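PDB 3HFQ: uncharacterized protein lp_2219, which is of unknown function but folds as a seven-bladed beta-propeller of the lactonase family, which makes action on a lactone-like substrate a possibility. Local coordinates for residues 86-91 / 102-107; 143-148 / 155-160; 64-69 / 78-83. The protein carries 1 engineered substitution. All coordinates share one frame; numbering follows the deposited sequence.

How the contacts relate
Following the chain from its N terminus, contact 3 comes first, closing the hairpin of strands 62-71 and 74-84 at the end of one propeller blade. Contact 1 follows directly, where strands 90-94 and 99-104 open the next blade, and contact 2 pairs strands 143-148 and 154-158 at the start of the blade after that. The three loops lie in series, with none nested or crossed. Contact 1 is the middle piece: Pro88, Val91 and Ser102 pack on Ile65 of contact 3, while Tyr90 reaches Asp147 of contact 2, probably through a hydrogen bond from OH to OD2. Contacts 2 and 3 do not touch, their nearest atoms lying about 8 Å apart.

Contact 1 of 3, residues 86-91 / 102-107; sequences TPPAYV and SANYHK
With CG opposite its own backbone N (chi1 -166°), Asn104 extends its amide toward the Thr86 carbonyl, while the Thr86 chi1 of 63° puts OG1 on the side of Asn104 and His106. The ND2 of Asn104 donates to Thr86 O at 2.9 Å; the oxygen lies in the amide plane of Asn104, whereas the donor stands well above the plane of the carbonyl. At the other end of the same amide, OD1 accepts from Lys107 N at 3.0 Å, an Asx motif that fixes the turn leaving strand 99-104. Thr86 and His106 cross at about a right angle: OG1 of Thr86 lies at the edge of the His106 ring, near its plane, and 3.3 Å from His106 CB, with CG2 of Thr86 3.7 Å from His106 CD2. Further along, Ala103 O receives Ala89 N at 2.6 Å and, weakly, Tyr90 N at 3.5 Å, so that Ala89 and Tyr90 both face Ala103 in a classic beta bulge. Ala103 N returns a bond to Tyr90 O at 3.0 Å. On the same face of the sheet, Tyr90 CB and Ala103 CB meet at 3.9 Å. This hairpin makes the first two strands of a propeller blade, with Ala103 and Tyr90 packed against strand 143-148 of the next. One water links Pro87 O to Tyr105 N; another accepts from Lys107 NZ, which also donates to Pro84 O, and may donate to Thr86 O. With both ends of the Asn104 amide engaged, its flip is settled, and the approach to strand 90-94 is tied to the turn after strand 99-104 where regular backbone pairing has stopped.

Contact 2 of 3, residues 143-148 / 155-160; sequences IHYTDL and AVIDLG. With PO4 (phosphate ion), chain C.
Ile143 meets the neighbouring strand with two branches: CG2 touches Val156 CG1 at 3.6 Å, and the Ile143 and Asp158 side chains cross at about a right angle, CD1 3.7 Å from OD2. Ser141 OG, His142 N and Ser161 N hold the Asp158 carboxylate. His144 N donates to Ile157 O at 3.0 Å, while its ring leaves the sheet and gives NE2 to O4 of a phosphate ion at 2.7 Å (N-H...O 157°), with the phosphorus in the ring plane at its edge. Arg190 and Arg259 bind the same ion, which probably came from the crystallisation liquor. With an alanine here the imidazole N-H is gone, and the phosphate, left to Arg190 and Arg259, would probably be held less firmly. In Tyr145, CG anti to the backbone N (chi1 178°) swings the ring along Ile157; Tyr145 CB lies 3.7 Å from Ile157 CD1, the two side chains crossing at a slant. Its carbonyl accepts from Ile157 N at 3.0 Å, but Tyr145 N is buried without a partner. Thr146 and Val156 point the same way, side by side, their methyl groups in contact. Asp147 and Ala155 form a hydrogen-bonded pair: Asp147 N reaches Ala155 O at 3.1 Å, and Ala155 N reaches Asp147 O at 2.8 Å. OD1 of Asp147 takes Leu148 N on its anti lone pair; OD2 is taken by the Tyr90 hydroxyl of contact 1. In these first two strands of a propeller blade, the first axial, the pairing fixes the backbone of His144, whose ring with Arg190 and Arg259 makes an anion site, consistent with a pocket for a negatively charged group.

Contact 3 of 3, residues 64-69 / 78-83; sequences GIAAWQ and LNTVVA
Leu78 points toward strand 62-71 and lies over its backbone: CB is 3.5 Å from Ala67 O, and CD1 comes to 3.8 Å from Trp68 C, just beside Gln69 N. With CG anti to its carbonyl carbon (chi1 -64°), the isobutyl group is carried along the strand to the peptide between Trp68 and Gln69. Asn79 also comes against Ala67, its OD1 3.7 Å from Ala67 CB; that oxygen also accepts from Leu121 N at the start of the last strand of the next blade. Leu78 and Asn79 both face Ala67, a classic beta bulge: Ala67 O receives Leu78 N at 2.8 Å, and Ala67 N donates to Asn79 O at 2.9 Å. The two strands are the third and fourth of a four-stranded antiparallel propeller blade, running at 170° to each other, with 74-84 outermost. Beyond the bulge the register is regular. Ala66 and Thr80 share a face in a non-hydrogen-bonded pair, the Thr80 CG2 methyl meeting Ala66 CB at 3.9 Å. Ile65 and Val81 share the opposite face and exchange two backbone bonds; both turn to the neighbouring blade, touching Leu121 and Met113. Gly64 CA lies 3.3 Å from Val81 O in a CA-H...O contact; with its backbone turned this way, a side chain would run into Val81 O and the Val82 CA, while Val82 lays CG1 against Gly64 N at 3.7 Å.

Contact 1 of 3, residues 86-91 / 102-107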
loop_
_atom_site.group_PDB
_atom_site.type_symbol
_atom_site.label_atom_id
_atom_site.label_comp_id
_atom_site.label_asym_id
_atom_site.label_seq_id
_atom_site.Cartn_x
_atom_site.Cartn_y
_atom_site.Cartn_z
ATOM N N THR A 86 -12.877 12.508 -7.311
ATOM C CA THR A 86 -11.471 12.344 -6.969
ATOM C C THR A 86 -10.886 11.016 -7.428
ATOM O O THR A 86 -11.612 10.044 -7.636
ATOM C CB THR A 86 -11.270 12.425 -5.450
ATOM O OG1 THR A 86 -11.973 11.344 -4.825
ATOM C CG2 THR A 86 -11.798 13.744 -4.911
ATOM N N PRO A 87 -9.556 10.966 -7.602
ATOM C CA PRO A 87 -8.882 9.735 -8.029
ATOM C C PRO A 87 -8.840 8.809 -6.813
ATOM O O PRO A 87 -8.976 9.268 -5.680
ATOM C CB PRO A 87 -7.478 10.213 -8.411
ATOM C CG PRO A 87 -7.654 11.686 -8.683
ATOM C CD PRO A 87 -8.619 12.100 -7.609
ATOM N N PRO A 88 -8.659 7.499 -7.031
ATOM C CA PRO A 88 -8.602 6.545 -5.917
ATOM C C PRO A 88 -7.296 6.652 -5.121
ATOM O O PRO A 88 -6.455 7.505 -5.415
ATOM C CB PRO A 88 -8.768 5.195 -6.611
ATOM C CG PRO A 88 -8.139 5.432 -7.957
ATOM C CD PRO A 88 -8.661 6.800 -8.329
ATOM N N ALA A 89 -7.126 5.784 -4.123
ATOM C CA ALA A 89 -5.933 5.816 -3.277
ATOM C C ALA A 89 -5.157 4.500 -3.218
ATOM O O ALA A 89 -4.035 4.459 -2.715
ATOM C CB ALA A 89 -6.320 6.240 -1.862
ATOM N N TYR A 90 -5.760 3.429 -3.719
ATOM C CA TYR A 90 -5.128 2.113 -3.710
ATOM C C TYR A 90 -5.594 1.347 -4.940
ATOM O O TYR A 90 -6.696 1.575 -5.436
ATOM C CB TYR A 90 -5.541 1.346 -2.449
ATOM C CG TYR A 90 -4.791 0.049 -2.202
ATOM C CD1 TYR A 90 -3.542 0.052 -1.579
ATOM C CD2 TYR A 90 -5.334 -1.182 -2.578
ATOM C CE1 TYR A 90 -2.856 -1.135 -1.327
ATOM C CE2 TYR A 90 -4.653 -2.381 -2.335
ATOM C CZ TYR A 90 -3.415 -2.347 -1.709
ATOM O OH TYR A 90 -2.738 -3.520 -1.450
ATOM N N VAL A 91 -4.751 0.445 -5.433
ATOM C CA VAL A 91 -5.093 -0.375 -6.593
ATOM C C VAL A 91 -4.369 -1.715 -6.474
ATOM O O VAL A 91 -3.216 -1.760 -6.048
ATOM C CB VAL A 91 -4.710 0.340 -7.927
ATOM C CG1 VAL A 91 -3.212 0.612 -7.982
ATOM C CG2 VAL A 91 -5.161 -0.498 -9.117
ATOM N N SER A 102 -9.795 -1.177 -6.688
ATOM C CA SER A 102 -9.316 0.141 -6.296
ATOM C C SER A 102 -10.135 0.660 -5.123
ATOM O O SER A 102 -11.307 0.298 -4.959
ATOM C CB SER A 102 -9.380 1.131 -7.470
ATOM O OG SER A 102 -10.694 1.285 -7.969
ATOM N N ALA A 103 -9.501 1.496 -4.307
ATOM C CA ALA A 103 -10.140 2.085 -3.134
ATOM C C ALA A 103 -10.162 3.598 -3.285
ATOM O O ALA A 103 -9.148 4.194 -3.636
ATOM C CB ALA A 103 -9.364 1.709 -1.882
ATOM N N ASN A 104 -11.302 4.227 -3.017
ATOM C CA ASN A 104 -11.375 5.678 -3.138
ATOM C C ASN A 104 -11.640 6.315 -1.781
ATOM O O ASN A 104 -12.695 6.127 -1.179
ATOM C CB ASN A 104 -12.462 6.092 -4.130
ATOM C CG ASN A 104 -12.346 7.551 -4.536
ATOM O OD1 ASN A 104 -12.367 8.450 -3.690
ATOM N ND2 ASN A 104 -12.221 7.794 -5.833
ATOM N N TYR A 105 -10.663 7.082 -1.322
ATOM C CA TYR A 105 -10.719 7.750 -0.029
ATOM C C TYR A 105 -11.869 8.735 0.125
ATOM O O TYR A 105 -12.726 8.571 0.990
ATOM C CB TYR A 105 -9.389 8.464 0.209
ATOM C CG TYR A 105 -9.220 9.047 1.595
ATOM C CD1 TYR A 105 -9.746 10.298 1.922
ATOM C CD2 TYR A 105 -8.500 8.359 2.566
ATOM C CE1 TYR A 105 -9.560 10.847 3.195
ATOM C CE2 TYR A 105 -8.309 8.894 3.837
ATOM C CZ TYR A 105 -8.834 10.136 4.142
ATOM O OH TYR A 105 -8.624 10.658 5.401
ATOM N N HIS A 106 -11.884 9.754 -0.723
ATOM C CA HIS A 106 -12.904 10.790 -0.658
ATOM C C HIS A 106 -14.334 10.319 -0.940
ATOM O O HIS A 106 -15.274 10.776 -0.291
ATOM C CB HIS A 106 -12.511 11.921 -1.608
ATOM C CG HIS A 106 -11.116 12.427 -1.387
ATOM N ND1 HIS A 106 -10.767 13.191 -0.293
ATOM C CD2 HIS A 106 -9.980 12.243 -2.097
ATOM C CE1 HIS A 106 -9.473 13.456 -0.341
ATOM N NE2 HIS A 106 -8.971 12.891 -1.426
ATOM N N LYS A 107 -14.503 9.402 -1.891
ATOM C CA LYS A 107 -15.835 8.900 -2.233
ATOM C C LYS A 107 -16.355 7.812 -1.295
ATOM O O LYS A 107 -17.565 7.594 -1.207
ATOM C CB LYS A 107 -15.851 8.347 -3.660
ATOM C CG LYS A 107 -15.661 9.376 -4.757
ATOM C CD LYS A 107 -15.733 8.686 -6.117
ATOM C CE LYS A 107 -16.021 9.663 -7.237
ATOM N NZ LYS A 107 -16.229 8.946 -8.528
HETATM O O HOH W 1 -13.685 9.570 -9.385
HETATM O O HOH W 2 -8.863 8.735 -2.985
#

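Contact 2 of 3, residues 143-148 / 155-160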
loop_
_atom_site.group_PDB
_atom_site.type_symbol
_atom_site.label_atom_id
_atom_site.label_comp_id
_atom_site.label_asym_id
_atom_site.label_seq_id
_atom_site.Cartn_x
_atom_site.Cartn_y
_atom_site.Cartn_z
ATOM N N ILE A 143 -12.337 4.729 2.144
ATOM C CA ILE A 143 -11.757 3.424 1.833
ATOM C C ILE A 143 -10.300 3.626 1.426
ATOM O O ILE A 143 -10.001 4.467 0.582
ATOM C CB ILE A 143 -12.537 2.725 0.690
ATOM C CG1 ILE A 143 -14.026 2.658 1.043
ATOM C CG2 ILE A 143 -12.010 1.314 0.486
ATOM C CD1 ILE A 143 -14.325 1.928 2.354
ATOM N N HIS A 144 -9.394 2.845 2.007
ATOM C CA HIS A 144 -7.974 3.020 1.715
ATOM C C HIS A 144 -7.232 1.753 1.304
ATOM O O HIS A 144 -6.026 1.794 1.032
ATOM C CB HIS A 144 -7.282 3.609 2.947
ATOM C CG HIS A 144 -6.255 4.648 2.626
ATOM N ND1 HIS A 144 -5.305 4.477 1.644
ATOM C CD2 HIS A 144 -6.043 5.878 3.148
ATOM C CE1 HIS A 144 -4.553 5.560 1.571
ATOM N NE2 HIS A 144 -4.979 6.428 2.473
ATOM N N TYR A 145 -7.939 0.631 1.252
ATOM C CA TYR A 145 -7.295 -0.628 0.912
ATOM C C TYR A 145 -8.319 -1.626 0.396
ATOM O O TYR A 145 -9.400 -1.773 0.970
ATOM C CB TYR A 145 -6.585 -1.168 2.167
ATOM C CG TYR A 145 -5.877 -2.505 2.028
ATOM C CD1 TYR A 145 -6.574 -3.707 2.160
ATOM C CD2 TYR A 145 -4.502 -2.563 1.807
ATOM C CE1 TYR A 145 -5.912 -4.937 2.080
ATOM C CE2 TYR A 145 -3.833 -3.789 1.720
ATOM C CZ TYR A 145 -4.544 -4.969 1.860
ATOM O OH TYR A 145 -3.894 -6.181 1.773
ATOM N N THR A 146 -7.974 -2.283 -0.707
ATOM C CA THR A 146 -8.824 -3.294 -1.325
ATOM C C THR A 146 -7.900 -4.366 -1.891
ATOM O O THR A 146 -7.388 -4.228 -3.002
ATOM C CB THR A 146 -9.664 -2.719 -2.492
ATOM O OG1 THR A 146 -8.796 -2.060 -3.423
ATOM C CG2 THR A 146 -10.703 -1.726 -1.974
ATOM N N ASP A 147 -7.670 -5.426 -1.126
ATOM C CA ASP A 147 -6.799 -6.490 -1.601
ATOM C C ASP A 147 -7.259 -7.864 -1.120
ATOM O O ASP A 147 -8.057 -7.972 -0.189
ATOM C CB ASP A 147 -5.350 -6.225 -1.175
ATOM C CG ASP A 147 -4.355 -6.530 -2.286
ATOM O OD1 ASP A 147 -4.583 -7.505 -3.035
ATOM O OD2 ASP A 147 -3.346 -5.802 -2.412
ATOM N N LEU A 148 -6.736 -8.907 -1.759
ATOM C CA LEU A 148 -7.113 -10.291 -1.474
ATOM C C LEU A 148 -6.675 -10.918 -0.153
ATOM O O LEU A 148 -5.591 -10.645 0.358
ATOM C CB LEU A 148 -6.630 -11.185 -2.622
ATOM C CG LEU A 148 -7.206 -10.875 -4.006
ATOM C CD1 LEU A 148 -6.434 -11.640 -5.066
ATOM C CD2 LEU A 148 -8.687 -11.239 -4.042
ATOM N N ALA A 155 -10.462 -7.988 1.280
ATOM C CA ALA A 155 -10.445 -7.207 2.508
ATOM C C ALA A 155 -10.508 -5.745 2.088
ATOM O O ALA A 155 -9.703 -5.297 1.269
ATOM C CB ALA A 155 -9.168 -7.481 3.290
ATOM N N VAL A 156 -11.472 -5.013 2.640
ATOM C CA VAL A 156 -11.669 -3.601 2.319
ATOM C C VAL A 156 -11.641 -2.800 3.621
ATOM O O VAL A 156 -12.451 -3.028 4.514
ATOM C CB VAL A 156 -13.025 -3.402 1.588
ATOM C CG1 VAL A 156 -13.259 -1.923 1.286
ATOM C CG2 VAL A 156 -13.031 -4.215 0.293
ATOM N N ILE A 157 -10.705 -1.861 3.721
ATOM C CA ILE A 157 -10.542 -1.069 4.939
ATOM C C ILE A 157 -11.108 0.346 4.865
ATOM O O ILE A 157 -10.779 1.104 3.960
ATOM C CB ILE A 157 -9.047 -0.978 5.311
ATOM C CG1 ILE A 157 -8.459 -2.388 5.413
ATOM C CG2 ILE A 157 -8.875 -0.223 6.622
ATOM C CD1 ILE A 157 -6.951 -2.412 5.591
ATOM N N ASP A 158 -11.944 0.699 5.840
ATOM C CA ASP A 158 -12.552 2.023 5.898
ATOM C C ASP A 158 -11.928 2.808 7.051
ATOM O O ASP A 158 -12.247 2.583 8.220
ATOM C CB ASP A 158 -14.065 1.901 6.119
ATOM C CG ASP A 158 -14.802 3.208 5.879
ATOM O OD1 ASP A 158 -14.237 4.280 6.169
ATOM O OD2 ASP A 158 -15.959 3.162 5.411
ATOM N N LEU A 159 -11.029 3.724 6.716
ATOM C CA LEU A 159 -10.360 4.539 7.717
ATOM C C LEU A 159 -11.346 5.481 8.402
ATOM O O LEU A 159 -11.230 5.758 9.598
ATOM C CB LEU A 159 -9.231 5.340 7.052
ATOM C CG LEU A 159 -8.458 6.361 7.895
ATOM C CD1 LEU A 159 -7.018 6.443 7.404
ATOM C CD2 LEU A 159 -9.143 7.720 7.819
ATOM N N GLY A 160 -12.324 5.954 7.637
ATOM C CA GLY A 160 -13.308 6.879 8.166
ATOM C C GLY A 160 -14.277 6.328 9.198
ATOM O O GLY A 160 -14.676 7.048 10.116
HETATM P P PO4 C . -3.848 9.135 3.888
HETATM O O1 PO4 C . -3.455 10.627 4.205
HETATM O O2 PO4 C . -2.594 8.204 4.086
HETATM O O3 PO4 C . -5.008 8.675 4.853
HETATM O O4 PO4 C . -4.339 9.025 2.392
#

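Contact 3 of 3, residues 64-69 / 78-83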
loop_
_atom_site.group_PDB
_atom_site.type_symbol
_atom_site.label_atom_id
_atom_site.label_comp_id
_atom_site.label_asym_id
_atom_site.label_seq_id
_atom_site.Cartn_x
_atom_site.Cartn_y
_atom_site.Cartn_z
ATOM N N GLY A 64 -9.647 7.896 -11.608
ATOM C CA GLY A 64 -9.857 6.466 -11.732
ATOM C C GLY A 64 -8.553 5.711 -11.859
ATOM O O GLY A 64 -7.584 6.017 -11.166
ATOM N N ILE A 65 -8.528 4.733 -12.758
ATOM C CA ILE A 65 -7.346 3.906 -12.973
ATOM C C ILE A 65 -6.903 3.902 -14.433
ATOM O O ILE A 65 -7.730 3.847 -15.344
ATOM C CB ILE A 65 -7.622 2.445 -12.559
ATOM C CG1 ILE A 65 -8.036 2.388 -11.083
ATOM C CG2 ILE A 65 -6.387 1.583 -12.820
ATOM C CD1 ILE A 65 -6.941 2.801 -10.103
ATOM N N ALA A 66 -5.592 3.960 -14.644
ATOM C CA ALA A 66 -5.023 3.931 -15.988
ATOM C C ALA A 66 -4.303 2.599 -16.156
ATOM O O ALA A 66 -3.672 2.108 -15.220
ATOM C CB ALA A 66 -4.037 5.082 -16.173
ATOM N N ALA A 67 -4.409 2.023 -17.350
ATOM C CA ALA A 67 -3.774 0.749 -17.661
ATOM C C ALA A 67 -2.646 0.952 -18.664
ATOM O O ALA A 67 -2.819 1.636 -19.677
ATOM C CB ALA A 67 -4.807 -0.224 -18.230
ATOM N N TRP A 68 -1.493 0.352 -18.379
ATOM C CA TRP A 68 -0.333 0.459 -19.255
ATOM C C TRP A 68 0.298 -0.906 -19.484
ATOM O O TRP A 68 0.218 -1.783 -18.627
ATOM C CB TRP A 68 0.754 1.350 -18.635
ATOM C CG TRP A 68 0.280 2.574 -17.931
ATOM C CD1 TRP A 68 -0.293 2.643 -16.691
ATOM C CD2 TRP A 68 0.376 3.916 -18.406
ATOM N NE1 TRP A 68 -0.570 3.950 -16.370
ATOM C CE2 TRP A 68 -0.186 4.754 -17.415
ATOM C CE3 TRP A 68 0.843 4.498 -19.594
ATOM C CZ2 TRP A 68 -0.245 6.145 -17.552
ATOM C CZ3 TRP A 68 0.781 5.878 -19.734
ATOM C CH2 TRP A 68 0.221 6.685 -18.722
ATOM N N GLN A 69 0.924 -1.081 -20.645
ATOM C CA GLN A 69 1.642 -2.315 -20.938
ATOM C C GLN A 69 3.113 -1.931 -20.864
ATOM O O GLN A 69 3.553 -1.026 -21.574
ATOM C CB GLN A 69 1.342 -2.832 -22.347
ATOM C CG GLN A 69 2.252 -3.999 -22.765
ATOM C CD GLN A 69 1.985 -5.274 -21.976
ATOM O OE1 GLN A 69 0.939 -5.901 -22.130
ATOM N NE2 GLN A 69 2.931 -5.656 -21.122
ATOM N N LEU A 78 -2.852 1.774 -22.450
ATOM C CA LEU A 78 -3.866 0.908 -23.036
ATOM C C LEU A 78 -5.202 1.644 -23.006
ATOM O O LEU A 78 -5.833 1.840 -24.042
ATOM C CB LEU A 78 -3.944 -0.412 -22.264
ATOM C CG LEU A 78 -2.662 -1.253 -22.339
ATOM C CD1 LEU A 78 -2.696 -2.361 -21.292
ATOM C CD2 LEU A 78 -2.510 -1.833 -23.743
ATOM N N ASN A 79 -5.621 2.067 -21.818
ATOM C CA ASN A 79 -6.869 2.811 -21.673
ATOM C C ASN A 79 -7.000 3.267 -20.229
ATOM O O ASN A 79 -6.113 3.009 -19.412
ATOM C CB ASN A 79 -8.077 1.942 -22.084
ATOM C CG ASN A 79 -8.585 1.047 -20.963
ATOM O OD1 ASN A 79 -7.807 0.421 -20.239
ATOM N ND2 ASN A 79 -9.905 0.965 -20.833
ATOM N N THR A 80 -8.078 3.980 -19.924
ATOM C CA THR A 80 -8.317 4.436 -18.563
ATOM C C THR A 80 -9.794 4.279 -18.257
ATOM O O THR A 80 -10.624 4.260 -19.165
ATOM C CB THR A 80 -7.943 5.932 -18.358
ATOM O OG1 THR A 80 -8.885 6.765 -19.046
ATOM C CG2 THR A 80 -6.541 6.215 -18.884
ATOM N N VAL A 81 -10.110 4.140 -16.977
ATOM C CA VAL A 81 -11.489 4.026 -16.527
ATOM C C VAL A 81 -11.622 5.090 -15.454
ATOM O O VAL A 81 -11.132 4.923 -14.339
ATOM C CB VAL A 81 -11.781 2.645 -15.915
ATOM C CG1 VAL A 81 -13.191 2.618 -15.349
ATOM C CG2 VAL A 81 -11.615 1.562 -16.977
ATOM N N VAL A 82 -12.267 6.198 -15.802
ATOM C CA VAL A 82 -12.426 7.294 -14.866
ATOM C C VAL A 82 -13.880 7.706 -14.713
ATOM O O VAL A 82 -14.730 7.349 -15.529
ATOM C CB VAL A 82 -11.603 8.519 -15.314
ATOM C CG1 VAL A 82 -10.114 8.178 -15.298
ATOM C CG2 VAL A 82 -12.028 8.947 -16.711
ATOM N N ALA A 83 -14.154 8.461 -13.658
ATOM C CA ALA A 83 -15.502 8.932 -13.380
ATOM C C ALA A 83 -15.414 10.263 -12.652
ATOM O O ALA A 83 -14.417 10.555 -11.994
ATOM C CB ALA A 83 -16.245 7.917 -12.519
#